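Local atomic coordinates of ribonuclease VapC5 (Mycobacterium tuberculosis, PDB entry 3DBO), a protein that probably acts as the magnesium-dependent ribonuclease toxin of a type II toxin-antitoxin system, with limited RNase activity seen in complex with its antitoxin VapB5. Residues E57-V60 with G61-A65; R74-T77 with L78-V81. All coordinates share one frame; numbering follows the deposited sequence. Where two conformers were deposited one is given.

In the fold
Helices 52-64 and 68-79 of the PIN domain follow one another in the chain and pack together, and the two interactions illustrate how neighbouring helices end. Interaction 1 covers the last turns of the first helix, interaction 2 those of the second; their centres lie about 10 Å apart. A probable hydrogen bond of 3.0 Å joins Arg74 NH1 to Gly61 O, and Val62 CG2 packs 3.5 Å from Arg74 O. The predicted magnesium site is closest to interaction 1, where the side chain of Glu57 comes within about 5 Å of that of Asp115. From interaction 2, the side chain of Val81 stays about 11 Å from that of Asp26.

Interaction 1: E57-V60 with G61-A65. With NA (sodium ion), chain F.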
loop_
_atom_site.group_PDB
_atom_site.type_symbol
_atom_site.label_atom_id
_atom_site.label_comp_id
_atom_site.label_asym_id
_atom_site.label_seq_id
_atom_site.Cartn_x
_atom_site.Cartn_y
_atom_site.Cartn_z
ATOM N N GLU B 57 1.458 7.489 4.762
ATOM C CA GLU B 57 0.708 6.818 5.805
ATOM C C GLU B 57 1.597 6.276 6.929
ATOM O O GLU B 57 1.259 6.413 8.102
ATOM C CB GLU B 57 -0.184 5.743 5.188
ATOM C CG GLU B 57 -1.370 6.408 4.472
ATOM C CD GLU B 57 -2.375 5.426 3.891
ATOM O OE1 GLU B 57 -2.014 4.250 3.656
ATOM O OE2 GLU B 57 -3.540 5.843 3.655
ATOM N N LEU B 58 2.737 5.708 6.553
ATOM C CA LEU B 58 3.734 5.243 7.546
ATOM C C LEU B 58 4.307 6.427 8.338
ATOM O O LEU B 58 4.527 6.328 9.543
ATOM C CB LEU B 58 4.840 4.428 6.867
ATOM C CG LEU B 58 4.380 3.114 6.203
ATOM C CD1 LEU B 58 5.582 2.458 5.565
ATOM C CD2 LEU B 58 3.703 2.206 7.243
ATOM N N ARG B 59 4.485 7.561 7.664
ATOM C CA ARG B 59 4.998 8.756 8.337
ATOM C C ARG B 59 3.983 9.315 9.322
ATOM O O ARG B 59 4.328 9.662 10.440
ATOM C CB ARG B 59 5.461 9.797 7.322
ATOM C CG ARG B 59 6.358 10.883 7.897
ATOM C CD ARG B 59 6.792 11.851 6.798
ATOM N NE ARG B 59 7.920 12.660 7.261
ATOM C CZ ARG B 59 7.799 13.841 7.862
ATOM N NH1 ARG B 59 6.596 14.393 8.047
ATOM N NH2 ARG B 59 8.888 14.485 8.279
ATOM N N VAL B 60 2.714 9.396 8.929
ATOM C CA VAL B 60 1.694 9.832 9.870
ATOM C C VAL B 60 1.622 8.869 11.065
ATOM O O VAL B 60 1.442 9.304 12.218
ATOM C CB VAL B 60 0.276 9.764 9.233
ATOM C CG1 VAL B 60 -0.810 9.873 10.320
ATOM C CG2 VAL B 60 0.101 10.833 8.205
ATOM N N GLY B 61 1.820 7.570 10.798
ATOM C CA GLY B 61 1.924 6.570 11.884
ATOM C C GLY B 61 2.964 6.941 12.943
ATOM O O GLY B 61 2.695 6.853 14.157
ATOM N N VAL B 62 4.153 7.336 12.489
ATOM C CA VAL B 62 5.243 7.744 13.405
ATOM C C VAL B 62 4.796 8.944 14.222
ATOM O O VAL B 62 4.952 8.970 15.445
ATOM C CB VAL B 62 6.570 8.053 12.641
ATOM C CG1 VAL B 62 7.625 8.654 13.567
ATOM C CG2 VAL B 62 7.124 6.796 11.942
ATOM N N LEU B 63 4.200 9.930 13.547
ATOM C CA LEU B 63 3.814 11.171 14.219
ATOM C C LEU B 63 2.622 11.021 15.170
ATOM O O LEU B 63 2.480 11.790 16.123
ATOM C CB LEU B 63 3.554 12.248 13.165
ATOM C CG LEU B 63 4.751 12.602 12.263
ATOM C CD1 LEU B 63 4.302 13.672 11.291
ATOM C CD2 LEU B 63 5.963 13.071 13.104
ATOM N N ALA B 64 1.776 10.029 14.913
ATOM C CA ALA B 64 0.581 9.777 15.740
ATOM C C ALA B 64 0.837 8.868 16.940
ATOM O O ALA B 64 -0.002 8.797 17.852
ATOM C CB ALA B 64 -0.527 9.188 14.893
ATOM N N ALA B 65 1.961 8.160 16.927
ATOM C CA ALA B 65 2.230 7.131 17.948
ATOM C C ALA B 65 2.130 7.731 19.342
ATOM O O ALA B 65 2.676 8.810 19.601
ATOM C CB ALA B 65 3.608 6.474 17.712
HETATM NA NA NA F . 4.501 10.040 17.980
#
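Four consecutive i to i+4 backbone hydrogen bonds, from Gly61 N to Glu57 O through to Ala64 N to Val60 O, hold 57-64 as the C-terminal turns of alpha-helix 52-64 of the PIN domain. The last of these is the shortest, 2.8 Å between Ala64 N and Val60 O, and the hydrogen bond is noticeably bent (N-H...O 138°). Beyond it the bonding weakens, and Ala65 is the first residue to leave helical torsions.

The side chains respect this helical spacing. On the exposed flank, Leu63 lies one turn after Arg59, and its CD1 sits 4.0 Å from NH1, approaching the guanidinium obliquely. Arg59 reaches that far because CG stands anti to the backbone N (chi1 -163°) and the chain is extended from there to NE. Leu63 also places CG 3.5 Å from Arg59 O, the same carbonyl that accepts its backbone N-H. Val62 does likewise one residue earlier: its CG2 rests 3.6 Å from Leu58 O. Both Leu58 and Val62 then turn their side chains to Leu78 of the next helix.

At the other end of the segment, buried Glu57 lies near the predicted magnesium site, its side chain about 5 Å from that of Asp115 and about 7 Å from that of Asp26. OE1 is hydrogen-bonded to Thr27 OG1, while OE2 takes a salt bridge from Arg112 and a hydrogen bond from Asn114, so both oxygens are held.

Where the helix finishes, a sodium ion adds to the remaining weak bond from Ala65 N to Val62 O. Arg71 completes the three-residue sodium site; separately, its NH2 is hydrogen-bonded to Ala65 O. Within 57-65 the ion's ligands are Val62 O at 2.8 Å and Ala65 O at 2.7 Å.

Interaction 2: R74-T77 with L78-V81; sequences RLAT and LESV
Backbone bonding comes first where the amides of Leu78 and Glu79 bond to the carbonyls of the turn before, near the C-terminal end of helix 68-79 of the PIN domain. Leu78 N meets Arg74 O at 2.9 Å in a fairly straight bond (166°), and Glu79 N bonds to Leu75 O in the same i to i+4 pattern. At Ser80 the pattern falters: its N-H is shared weakly between Ala76 O and Thr77 O.

A side-chain hydrogen bond adds to these. Ser80 OG donates to Thr77 O over 2.7 Å, lying in the carbonyl plane on a lone pair. A chi1 of 80° sets the hydroxyl between the serine's own N and carbonyl carbon, turned back to the preceding turn.

The apolar pair is looser, with Leu75 CD1 4.3 Å from Leu78 CD2. Separately, the Glu79 carboxylate packs in van der Waals contact against Leu75, OE2 lying 3.9 Å from Leu75 CG as the two side chains cross at a slant. Leu78 itself packs against Leu55, Leu58 and Val62 of helix 52-64, whereas Arg74 forms salt bridges to an acidic side chain of the other protein chain.

Thr77 O thus takes the short hydroxyl bond of Ser80 and only a weak one from its amide.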
loop_
_atom_site.group_PDB
_atom_site.type_symbol
_atom_site.label_atom_id
_atom_site.label_comp_id
_atom_site.label_asym_id
_atom_site.label_seq_id
_atom_site.Cartn_x
_atom_site.Cartn_y
_atom_site.Cartn_z
ATOM N N ARG B 74 7.115 1.986 14.775
ATOM C CA ARG B 74 6.574 2.605 13.559
ATOM C C ARG B 74 7.683 3.318 12.808
ATOM O O ARG B 74 7.689 3.360 11.576
ATOM C CB ARG B 74 5.437 3.552 13.908
ATOM C CG ARG B 74 4.141 2.809 14.308
ATOM C CD ARG B 74 3.018 3.758 14.554
ATOM N NE ARG B 74 1.845 3.088 15.112
ATOM C CZ ARG B 74 0.727 3.703 15.474
ATOM N NH1 ARG B 74 0.619 5.016 15.343
ATOM N NH2 ARG B 74 -0.283 2.997 15.978
ATOM N N LEU B 75 8.635 3.861 13.552
ATOM C CA LEU B 75 9.783 4.501 12.931
ATOM C C LEU B 75 10.625 3.470 12.146
ATOM O O LEU B 75 11.028 3.732 11.008
ATOM C CB LEU B 75 10.604 5.295 13.960
ATOM C CG LEU B 75 11.758 6.102 13.345
ATOM C CD1 LEU B 75 11.282 7.115 12.270
ATOM C CD2 LEU B 75 12.552 6.784 14.454
ATOM N N ALA B 76 10.868 2.296 12.732
ATOM C CA ALA B 76 11.454 1.168 11.975
ATOM C C ALA B 76 10.655 0.803 10.695
ATOM O O ALA B 76 11.229 0.517 9.651
ATOM C CB ALA B 76 11.605 -0.086 12.889
ATOM N N THR B 77 9.331 0.812 10.791
ATOM C CA THR B 77 8.496 0.513 9.605
ATOM C C THR B 77 8.748 1.570 8.509
ATOM O O THR B 77 8.951 1.239 7.332
ATOM C CB THR B 77 7.000 0.467 9.987
ATOM O OG1 THR B 77 6.833 -0.316 11.181
ATOM C CG2 THR B 77 6.174 -0.142 8.851
ATOM N N LEU B 78 8.731 2.843 8.899
ATOM C CA LEU B 78 9.003 3.941 7.960
ATOM C C LEU B 78 10.379 3.791 7.310
ATOM O O LEU B 78 10.538 3.969 6.088
ATOM C CB LEU B 78 8.871 5.319 8.648
ATOM C CG LEU B 78 9.193 6.546 7.778
ATOM C CD1 LEU B 78 8.228 6.633 6.585
ATOM C CD2 LEU B 78 9.174 7.835 8.590
ATOM N N GLU B 79 11.377 3.442 8.125
ATOM C CA GLU B 79 12.729 3.281 7.641
ATOM C C GLU B 79 12.854 2.113 6.665
ATOM O O GLU B 79 13.719 2.146 5.802
ATOM C CB GLU B 79 13.717 3.129 8.823
ATOM C CG GLU B 79 13.998 4.475 9.533
ATOM C CD GLU B 79 14.492 4.324 10.978
ATOM O OE1 GLU B 79 14.283 3.240 11.577
ATOM O OE2 GLU B 79 15.068 5.300 11.518
ATOM N N SER B 80 11.997 1.098 6.793
ATOM C CA SER B 80 12.072 -0.090 5.915
ATOM C C SER B 80 11.834 0.237 4.435
ATOM O O SER B 80 12.206 -0.543 3.560
ATOM C CB SER B 80 11.140 -1.220 6.398
ATOM O OG SER B 80 9.788 -1.019 6.015
ATOM N N VAL B 81 11.231 1.391 4.157
ATOM C CA VAL B 81 11.053 1.797 2.758
ATOM C C VAL B 81 12.122 2.734 2.221
ATOM O O VAL B 81 12.014 3.193 1.087
ATOM C CB VAL B 81 9.651 2.351 2.484
ATOM C CG1 VAL B 81 8.639 1.290 2.810
ATOM C CG2 VAL B 81 9.372 3.592 3.292
#